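Side-chain contacts in beta-lactamase/D-alanine Carboxypeptidase (Yersinia pestis, PDB 3RJU), which probably hydrolyses beta-lactams or D-alanyl peptides through an active-site serine, as other serine beta-lactamases and penicillin-binding proteins of its family do: residues Tyr13-His16 against Ile17-Ser21; Leu108-Ala112 against Ser113-Gly117; Leu162-Asp165 against Leu166-Asp169; Thr333-Ser336 against Asn337-Gly341. All coordinates share one frame; numbering follows the deposited sequence.

Contact 1 of 4, residues Tyr13-His16 against Ile17-Ser21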
loop_
_atom_site.group_PDB
_atom_site.type_symbol
_atom_site.label_atom_id
_atom_site.label_comp_id
_atom_site.label_asym_id
_atom_site.label_seq_id
_atom_site.Cartn_x
_atom_site.Cartn_y
_atom_site.Cartn_z
ATOM N N TYR A 13 -4.919 5.255 22.952
ATOM C CA TYR A 13 -4.313 5.889 21.780
ATOM C C TYR A 13 -5.281 6.404 20.740
ATOM O O TYR A 13 -4.977 7.379 20.057
ATOM C CB TYR A 13 -3.329 4.926 21.081
ATOM C CG TYR A 13 -2.076 4.750 21.905
ATOM C CD1 TYR A 13 -1.004 5.611 21.749
ATOM C CD2 TYR A 13 -1.996 3.759 22.888
ATOM C CE1 TYR A 13 0.124 5.493 22.512
ATOM C CE2 TYR A 13 -0.842 3.624 23.671
ATOM C CZ TYR A 13 0.208 4.502 23.467
ATOM O OH TYR A 13 1.340 4.400 24.234
ATOM N N ALA A 14 -6.416 5.732 20.582
ATOM C CA ALA A 14 -7.246 5.956 19.390
ATOM C C ALA A 14 -7.725 7.405 19.257
ATOM O O ALA A 14 -7.580 8.031 18.203
ATOM C CB ALA A 14 -8.438 4.997 19.363
ATOM N N GLU A 15 -8.304 7.941 20.325
ATOM C CA GLU A 15 -8.808 9.301 20.252
ATOM C C GLU A 15 -7.665 10.309 20.074
ATOM O O GLU A 15 -7.816 11.322 19.380
ATOM C CB GLU A 15 -9.674 9.643 21.468
ATOM C CG GLU A 15 -10.648 10.766 21.154
ATOM C CD GLU A 15 -11.645 11.011 22.262
ATOM O OE1 GLU A 15 -12.826 11.277 21.942
ATOM O OE2 GLU A 15 -11.248 10.944 23.446
ATOM N N HIS A 16 -6.508 10.028 20.666
ATOM C CA HIS A 16 -5.353 10.908 20.466
ATOM C C HIS A 16 -4.915 10.952 19.006
ATOM O O HIS A 16 -4.591 12.022 18.492
ATOM C CB HIS A 16 -4.170 10.489 21.338
ATOM C CG HIS A 16 -4.357 10.793 22.788
ATOM N ND1 HIS A 16 -4.978 11.938 23.231
ATOM C CD2 HIS A 16 -4.006 10.099 23.893
ATOM C CE1 HIS A 16 -5.007 11.934 24.552
ATOM N NE2 HIS A 16 -4.415 10.834 24.978
ATOM N N ILE A 17 -4.901 9.791 18.340
ATOM C CA ILE A 17 -4.531 9.737 16.937
ATOM C C ILE A 17 -5.526 10.542 16.110
ATOM O O ILE A 17 -5.138 11.305 15.214
ATOM C CB ILE A 17 -4.466 8.281 16.440
ATOM C CG1 ILE A 17 -3.340 7.540 17.164
ATOM C CG2 ILE A 17 -4.269 8.224 14.910
ATOM C CD1 ILE A 17 -3.393 6.010 17.018
ATOM N N PHE A 18 -6.805 10.383 16.427
ATOM C CA PHE A 18 -7.858 11.137 15.754
ATOM C C PHE A 18 -7.645 12.650 15.897
ATOM O O PHE A 18 -7.676 13.380 14.913
ATOM C CB PHE A 18 -9.234 10.770 16.331
ATOM C CG PHE A 18 -10.356 11.631 15.807
ATOM C CD1 PHE A 18 -10.673 11.637 14.451
ATOM C CD2 PHE A 18 -11.096 12.437 16.665
ATOM C CE1 PHE A 18 -11.693 12.431 13.964
ATOM C CE2 PHE A 18 -12.124 13.236 16.182
ATOM C CZ PHE A 18 -12.420 13.233 14.834
ATOM N N TYR A 19 -7.439 13.130 17.120
ATOM C CA TYR A 19 -7.278 14.569 17.307
ATOM C C TYR A 19 -5.930 15.090 16.811
ATOM O O TYR A 19 -5.869 16.151 16.177
ATOM C CB TYR A 19 -7.501 14.972 18.761
ATOM C CG TYR A 19 -8.962 14.942 19.113
ATOM C CD1 TYR A 19 -9.859 15.814 18.501
ATOM C CD2 TYR A 19 -9.451 14.034 20.040
ATOM C CE1 TYR A 19 -11.204 15.776 18.810
ATOM C CE2 TYR A 19 -10.793 13.999 20.357
ATOM C CZ TYR A 19 -11.665 14.862 19.735
ATOM O OH TYR A 19 -13.007 14.823 20.067
ATOM N N ASN A 20 -4.853 14.370 17.113
ATOM C CA ASN A 20 -3.529 14.870 16.761
ATOM C C ASN A 20 -3.317 14.941 15.263
ATOM O O ASN A 20 -2.558 15.784 14.781
ATOM C CB ASN A 20 -2.422 14.003 17.368
ATOM C CG ASN A 20 -2.350 14.114 18.869
ATOM O OD1 ASN A 20 -2.851 15.072 19.450
ATOM N ND2 ASN A 20 -1.706 13.143 19.506
ATOM N N SER A 21 -3.978 14.039 14.537
ATOM C CA SER A 21 -3.837 13.975 13.090
ATOM C C SER A 21 -4.718 15.016 12.402
ATOM O O SER A 21 -4.656 15.172 11.189
ATOM C CB SER A 21 -4.197 12.572 12.595
ATOM O OG SER A 21 -5.596 12.358 12.725
HETATM O O HOH W 1 -14.179 11.744 19.336
HETATM O O HOH W 2 -4.812 14.551 21.486
#
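Glu15 holds CG anti to its backbone N (chi1 -156°) while Tyr19, one turn later, folds its ring back beside its own N (chi1 -75°), and the two side chains come to lie alongside each other, pointing the same way. The touch is made by the methylene CG of Glu15, 3.3 Å from CE2 of Tyr19, with the carboxylate turned 48° from the ring plane. A water accompanies the polar ends: it donates to Glu15 OE1 at 3.0 Å and sits in a weak bond with Tyr19 OH. A second water does similar work for the next pair, lying 3.1 Å from His16 ND1 and donating to Asn20 OD1. Polar side chains such as these suit the exposed side of the helix. Beneath them, Tyr19 N bonds to Glu15 O at 2.9 Å, and Asn20 N to His16 O at 2.7 Å. Further on, Ser21 OG returns to Ile17 O (2.7 Å), which also accepts from Ser21 N. Elsewhere on helix 6-20 the packing is apolar: Ile17 CD1 packs 4.2 Å from Tyr13 CB, Ile17 and Tyr13 rest on helix 336-349, and Ala14 and Phe18 lie against strands 25-32 and 35-42.

Contact 2 of 4, residues Leu108-Ala112 against Ser113-Gly117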
loop_
_atom_site.group_PDB
_atom_site.type_symbol
_atom_site.label_atom_id
_atom_site.label_comp_id
_atom_site.label_asym_id
_atom_site.label_seq_id
_atom_site.Cartn_x
_atom_site.Cartn_y
_atom_site.Cartn_z
ATOM N N LEU A 108 11.534 -7.314 -12.284
ATOM C CA LEU A 108 10.309 -7.089 -11.509
ATOM C C LEU A 108 10.628 -6.755 -10.046
ATOM O O LEU A 108 10.029 -5.848 -9.478
ATOM C CB LEU A 108 9.328 -8.262 -11.601
ATOM C CG LEU A 108 8.889 -8.661 -13.018
ATOM C CD1 LEU A 108 7.854 -9.774 -12.946
ATOM C CD2 LEU A 108 8.376 -7.473 -13.847
ATOM N N LEU A 109 11.607 -7.452 -9.474
ATOM C CA LEU A 109 12.082 -7.188 -8.117
ATOM C C LEU A 109 12.461 -5.722 -7.905
ATOM O O LEU A 109 12.212 -5.148 -6.827
ATOM C CB LEU A 109 13.273 -8.105 -7.797
ATOM C CG LEU A 109 13.991 -7.813 -6.485
ATOM C CD1 LEU A 109 13.017 -8.019 -5.308
ATOM C CD2 LEU A 109 15.216 -8.708 -6.336
ATOM N N HIS A 110 13.090 -5.121 -8.911
ATOM C CA HIS A 110 13.508 -3.724 -8.800
ATOM C C HIS A 110 12.293 -2.803 -8.759
ATOM O O HIS A 110 12.279 -1.821 -8.020
ATOM C CB HIS A 110 14.444 -3.313 -9.946
ATOM C CG HIS A 110 15.713 -4.102 -9.997
ATOM N ND1 HIS A 110 16.091 -4.835 -11.104
ATOM C CD2 HIS A 110 16.689 -4.277 -9.071
ATOM C CE1 HIS A 110 17.255 -5.420 -10.863
ATOM N NE2 HIS A 110 17.632 -5.111 -9.630
ATOM N N LEU A 111 11.287 -3.095 -9.578
ATOM C CA LEU A 111 10.077 -2.278 -9.551
ATOM C C LEU A 111 9.439 -2.369 -8.166
ATOM O O LEU A 111 8.972 -1.360 -7.625
ATOM C CB LEU A 111 9.079 -2.756 -10.612
ATOM C CG LEU A 111 9.593 -2.774 -12.058
ATOM C CD1 LEU A 111 8.542 -3.465 -12.939
ATOM C CD2 LEU A 111 9.891 -1.375 -12.562
ATOM N N ALA A 112 9.393 -3.573 -7.595
ATOM C CA ALA A 112 8.695 -3.774 -6.319
ATOM C C ALA A 112 9.416 -3.172 -5.114
ATOM O O ALA A 112 8.795 -2.826 -4.102
ATOM C CB ALA A 112 8.430 -5.270 -6.079
ATOM N N SER A 113 10.737 -3.078 -5.210
ATOM C CA SER A 113 11.570 -2.579 -4.115
ATOM C C SER A 113 12.052 -1.116 -4.311
ATOM O O SER A 113 12.878 -0.624 -3.535
ATOM C CB SER A 113 12.794 -3.482 -3.926
ATOM O OG SER A 113 13.593 -3.517 -5.114
ATOM N N HIS A 114 11.550 -0.435 -5.339
ATOM C CA HIS A 114 11.891 0.975 -5.597
ATOM C C HIS A 114 13.346 1.196 -6.021
ATOM O O HIS A 114 13.905 2.299 -5.858
ATOM C CB HIS A 114 11.540 1.881 -4.394
ATOM C CG HIS A 114 10.112 1.765 -3.971
ATOM N ND1 HIS A 114 9.054 2.227 -4.736
ATOM C CD2 HIS A 114 9.566 1.200 -2.871
ATOM C CE1 HIS A 114 7.919 1.958 -4.112
ATOM N NE2 HIS A 114 8.203 1.333 -2.981
ATOM N N THR A 115 13.956 0.150 -6.574
ATOM C CA THR A 115 15.369 0.235 -6.943
ATOM C C THR A 115 15.614 0.199 -8.460
ATOM O O THR A 115 16.742 -0.049 -8.915
ATOM C CB THR A 115 16.196 -0.872 -6.256
ATOM O OG1 THR A 115 15.646 -2.152 -6.588
ATOM C CG2 THR A 115 16.189 -0.661 -4.730
ATOM N N SER A 116 14.575 0.476 -9.241
ATOM C CA SER A 116 14.679 0.321 -10.692
ATOM C C SER A 116 15.411 1.467 -11.398
ATOM O O SER A 116 15.769 1.325 -12.562
ATOM C CB SER A 116 13.278 0.201 -11.321
ATOM O OG SER A 116 12.609 1.467 -11.277
ATOM N N GLY A 117 15.580 2.609 -10.731
ATOM C CA GLY A 117 16.145 3.768 -11.384
ATOM C C GLY A 117 15.124 4.627 -12.126
ATOM O O GLY A 117 15.470 5.666 -12.706
#
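Ser113 grips Leu109 O twice, through its backbone N at 3.0 Å and through OG at 2.7 Å, the two donors arriving from opposite faces of the carbonyl plane. With chi1 at 60°, OG stands between the backbone N and the carbonyl carbon of its own residue, from where it turns back to the preceding turn. The same OG accepts a bond from Thr115 OG1 at 2.9 Å, so a relay of small hydroxyls ties the loop to the helix end; serine and threonine suit these places because their short hydroxyls can turn back within a tight turn. Thr115 N bonds to His110 O, five residues back, at 3.0 Å, in the carbonyl plane and on a lone pair. This is the long bond of a Schellman motif, with His114 just before it at positive phi (68°).

His110 crosses Thr115 at about a right angle: OG1 lies in the plane of the imidazole, at its edge, 3.4 Å from CD2. The ring's ND1 is bonded to Arg107 N, and Ser116 OG to Leu118 N, while Ser116 CB packs 3.9 Å from Leu111 CD2. His114 ND1 is satisfied by Ser160 N, and its ring stacks on Tyr159 of the probable catalytic site. Around this buried turn, Ala112 and His114 meet helix 64-77, Leu111 rests on helix 162-175, and Ser113 and Thr115 touch Phe263 of strand 261-264.

Contact 3 of 4, residues Leu162-Asp165 against Leu166-Asp169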
loop_
_atom_site.group_PDB
_atom_site.type_symbol
_atom_site.label_atom_id
_atom_site.label_comp_id
_atom_site.label_asym_id
_atom_site.label_seq_id
_atom_site.Cartn_x
_atom_site.Cartn_y
_atom_site.Cartn_z
ATOM N N LEU A 162 5.147 5.286 -10.781
ATOM C CA LEU A 162 5.316 4.814 -12.154
ATOM C C LEU A 162 5.794 3.356 -12.208
ATOM O O LEU A 162 5.220 2.533 -12.923
ATOM C CB LEU A 162 6.328 5.688 -12.879
ATOM C CG LEU A 162 6.735 5.227 -14.273
ATOM C CD1 LEU A 162 5.490 5.142 -15.181
ATOM C CD2 LEU A 162 7.793 6.182 -14.851
ATOM N N ALA A 163 6.859 3.044 -11.475
ATOM C CA ALA A 163 7.414 1.700 -11.496
ATOM C C ALA A 163 6.395 0.644 -11.056
ATOM O O ALA A 163 6.366 -0.464 -11.601
ATOM C CB ALA A 163 8.696 1.634 -10.636
ATOM N N TYR A 164 5.579 0.973 -10.051
ATOM C CA TYR A 164 4.576 0.046 -9.551
ATOM C C TYR A 164 3.414 -0.175 -10.528
ATOM O O TYR A 164 2.858 -1.275 -10.595
ATOM C CB TYR A 164 4.061 0.463 -8.164
ATOM C CG TYR A 164 4.618 -0.417 -7.074
ATOM C CD1 TYR A 164 3.954 -1.572 -6.692
ATOM C CD2 TYR A 164 5.844 -0.120 -6.465
ATOM C CE1 TYR A 164 4.462 -2.409 -5.718
ATOM C CE2 TYR A 164 6.371 -0.956 -5.487
ATOM C CZ TYR A 164 5.663 -2.100 -5.111
ATOM O OH TYR A 164 6.157 -2.939 -4.147
ATOM N N ASP A 165 3.053 0.855 -11.297
ATOM C CA ASP A 165 2.038 0.649 -12.327
ATOM C C ASP A 165 2.604 -0.155 -13.508
ATOM O O ASP A 165 1.913 -1.015 -14.072
ATOM C CB ASP A 165 1.421 1.983 -12.731
ATOM C CG ASP A 165 0.627 2.587 -11.601
ATOM O OD1 ASP A 165 -0.156 1.814 -11.000
ATOM O OD2 ASP A 165 0.813 3.788 -11.294
ATOM N N LEU A 166 3.866 0.094 -13.859
ATOM C CA LEU A 166 4.526 -0.772 -14.841
ATOM C C LEU A 166 4.554 -2.229 -14.356
ATOM O O LEU A 166 4.397 -3.145 -15.148
ATOM C CB LEU A 166 5.942 -0.291 -15.172
ATOM C CG LEU A 166 6.010 1.036 -15.949
ATOM C CD1 LEU A 166 7.441 1.578 -15.985
ATOM C CD2 LEU A 166 5.451 0.896 -17.371
ATOM N N LEU A 167 4.769 -2.437 -13.062
ATOM C CA LEU A 167 4.734 -3.783 -12.501
ATOM C C LEU A 167 3.359 -4.415 -12.704
ATOM O O LEU A 167 3.250 -5.573 -13.136
ATOM C CB LEU A 167 5.094 -3.764 -11.016
ATOM C CG LEU A 167 5.053 -5.101 -10.280
ATOM C CD1 LEU A 167 5.948 -6.155 -10.950
ATOM C CD2 LEU A 167 5.445 -4.900 -8.808
ATOM N N ALA A 168 2.301 -3.666 -12.401
ATOM C CA ALA A 168 0.948 -4.189 -12.585
ATOM C C ALA A 168 0.735 -4.545 -14.044
ATOM O O ALA A 168 0.169 -5.594 -14.338
ATOM C CB ALA A 168 -0.109 -3.178 -12.134
ATOM N N ASP A 169 1.216 -3.688 -14.948
ATOM C CA ASP A 169 1.096 -3.947 -16.391
ATOM C C ASP A 169 1.775 -5.280 -16.751
ATOM O O ASP A 169 1.247 -6.086 -17.548
ATOM C CB ASP A 169 1.761 -2.843 -17.217
ATOM C CG ASP A 169 1.144 -1.453 -16.995
ATOM O OD1 ASP A 169 -0.007 -1.334 -16.501
ATOM O OD2 ASP A 169 1.827 -0.461 -17.332
#
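Asp165 O receives Asp169 N at 2.9 Å, one of four successive i to i+4 bonds that also join Leu166 N to Leu162 O, Leu167 N to Ala163 O and Ala168 N to Tyr164 O. The two acidic side chains do not pair: Asp165 OD1 and Asp169 OD1 are 6.3 Å apart, and each has its own partners elsewhere in the fold. Two neutral donors, Ser226 OG and Gly225 N, satisfy Asp165, whereas Asp169 bonds to Trp141 NE1 and forms a salt bridge with Arg140, probably keeping it ionised. This is the first part of helix 162-175, which follows Tyr159, placed like the tyrosine of a Tyr-x-Asn motif in serine penicillin-recognising enzymes. Tyr164 CE1 meets the methyl CD2 of Leu167 at 4.1 Å, the side chains running side by side, while the phenol OH is held by Ala112 O and Ser69 OG. Leu162 and Leu166 meet obliquely, CG of the first, anti to its N (173°), 4.1 Å from CD1 of the second, whose CG is anti to its carbonyl carbon (-68°). Leucine fits here because this flank is buried against helix 137-144, and Leu167 likewise fills the junction with helices 64-77 and 108-113.

Contact 4 of 4, residues Thr333-Ser336 against Asn337-Gly341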
loop_
_atom_site.group_PDB
_atom_site.type_symbol
_atom_site.label_atom_id
_atom_site.label_comp_id
_atom_site.label_asym_id
_atom_site.label_seq_id
_atom_site.Cartn_x
_atom_site.Cartn_y
_atom_site.Cartn_z
ATOM N N THR A 333 -3.662 18.582 8.744
ATOM C CA THR A 333 -3.212 17.201 8.947
ATOM C C THR A 333 -1.748 16.970 8.540
ATOM O O THR A 333 -1.350 17.292 7.417
ATOM C CB THR A 333 -4.101 16.222 8.186
ATOM O OG1 THR A 333 -5.433 16.259 8.748
ATOM C CG2 THR A 333 -3.518 14.793 8.260
ATOM N N LYS A 334 -0.965 16.424 9.470
ATOM C CA LYS A 334 0.401 15.989 9.190
ATOM C C LYS A 334 0.468 14.469 9.330
ATOM O O LYS A 334 0.072 13.908 10.349
ATOM C CB LYS A 334 1.405 16.636 10.160
ATOM C CG LYS A 334 2.873 16.157 9.962
ATOM C CD LYS A 334 3.790 16.688 11.089
ATOM C CE LYS A 334 5.274 16.730 10.714
ATOM N NZ LYS A 334 5.773 15.534 9.986
ATOM N N PHE A 335 0.960 13.805 8.289
ATOM C CA PHE A 335 0.892 12.349 8.205
ATOM C C PHE A 335 1.485 11.668 9.421
ATOM O O PHE A 335 0.885 10.732 9.994
ATOM C CB PHE A 335 1.617 11.825 6.955
ATOM C CG PHE A 335 1.560 10.329 6.843
ATOM C CD1 PHE A 335 0.497 9.706 6.175
ATOM C CD2 PHE A 335 2.535 9.539 7.449
ATOM C CE1 PHE A 335 0.401 8.321 6.121
ATOM C CE2 PHE A 335 2.469 8.160 7.389
ATOM C CZ PHE A 335 1.407 7.535 6.709
ATOM N N SER A 336 2.686 12.095 9.808
ATOM C CA SER A 336 3.366 11.378 10.879
ATOM C C SER A 336 2.705 11.579 12.243
ATOM O O SER A 336 2.988 10.834 13.167
ATOM C CB SER A 336 4.853 11.730 10.929
ATOM O OG SER A 336 5.028 13.088 11.243
ATOM N N ASN A 337 1.799 12.549 12.365
ATOM C CA ASN A 337 1.016 12.660 13.599
ATOM C C ASN A 337 -0.020 11.551 13.727
ATOM O O ASN A 337 -0.564 11.313 14.813
ATOM C CB ASN A 337 0.371 14.037 13.715
ATOM C CG ASN A 337 1.390 15.092 14.059
ATOM O OD1 ASN A 337 2.455 14.758 14.563
ATOM N ND2 ASN A 337 1.088 16.354 13.779
HETATM N N MSE A 338 -0.307 10.888 12.610
HETATM C CA MSE A 338 -1.121 9.699 12.637
HETATM C C MSE A 338 -0.223 8.464 12.792
HETATM O O MSE A 338 -0.423 7.663 13.701
HETATM C CB MSE A 338 -1.946 9.602 11.357
HETATM C CG MSE A 338 -2.799 8.341 11.267
HETATM SE SE MSE A 338 -3.698 8.194 9.545
HETATM C CE MSE A 338 -2.158 7.632 8.489
ATOM N N SER A 339 0.790 8.323 11.934
ATOM C CA SER A 339 1.618 7.121 11.974
ATOM C C SER A 339 2.452 6.968 13.257
ATOM O O SER A 339 2.605 5.858 13.751
ATOM C CB SER A 339 2.489 7.007 10.719
ATOM O OG SER A 339 3.419 8.072 10.633
ATOM N N ASP A 340 2.962 8.068 13.812
ATOM C CA ASP A 340 3.692 7.981 15.083
ATOM C C ASP A 340 2.782 7.421 16.185
ATOM O O ASP A 340 3.212 6.599 17.003
ATOM C CB ASP A 340 4.220 9.339 15.537
ATOM C CG ASP A 340 5.467 9.801 14.778
ATOM O OD1 ASP A 340 6.117 9.002 14.040
ATOM O OD2 ASP A 340 5.813 10.993 14.955
ATOM N N GLY A 341 1.525 7.867 16.216
ATOM C CA GLY A 341 0.579 7.374 17.202
ATOM C C GLY A 341 0.309 5.886 17.046
ATOM O O GLY A 341 0.234 5.147 18.029
HETATM O O HOH W 3 -1.551 16.792 12.437
#
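Lys334 and Asn337 meet at about a right angle, with the amide ND2 lying 3.6 Å from Lys334 CB and also close to CD, so that the lysine's aliphatic part serves as the contact surface. A water joins the pair, accepting from Lys334 N and from Asn337 ND2, each at 3.0 Å. Lys334 O takes Asn337 N from above its carbonyl plane, in the tight turn that leads into the helix. The lysine chain is extended until chi4 (-43°) bends the amine toward Ser336 OG, to which NZ donates at 2.8 Å.

Phe335 O is the acceptor of two donors: Met338 N from above the carbonyl plane at 2.9 Å, and Ser339 N in that plane at 3.1 Å. The bonding passes from i+3 to i+4 as the chain enters helix 336-349, the C-terminal helix that packs on the large antiparallel sheet of the penicillin-recognising fold. The phenyl ring is touched on CE1 by the methyl CE of Met338, a selenomethionine, at 3.6 Å, and on CE2 by Ser339 OG at 3.4 Å. The long unbranched chain of Met338, bent at its end, packs against Ile310, Val325 and Val327, whereas a small serine admits the ring alongside it.

Ser336 O closes the series by accepting Asp340 N at 2.8 Å, and Asp340 CB lies close beyond the same oxygen, roughly in line with the carbonyl bond.

The four contacts form two touching pairs. Contacts 1 and 4, centres 9 Å apart, join the N-terminal and C-terminal helices: Thr333 OG1 bonds to Ser21 O at 2.8 Å, and Ile17 CD1 packs on Gly341. Contacts 2 and 3, centres 10 Å apart, belong to the helical part, where Tyr164 OH reaches Ala112 O at 2.6 Å. The centres of contacts 1 and 3 are about 34 Å apart. The probable active site, with Ser62, Lys65 and Tyr159, is touched by His114 of contact 2 and Tyr164 of contact 3. From the other pair, Phe335 of contact 4 lies near it; its side chain is about 5 Å from a bound citrate, probably from the crystallisation liquor.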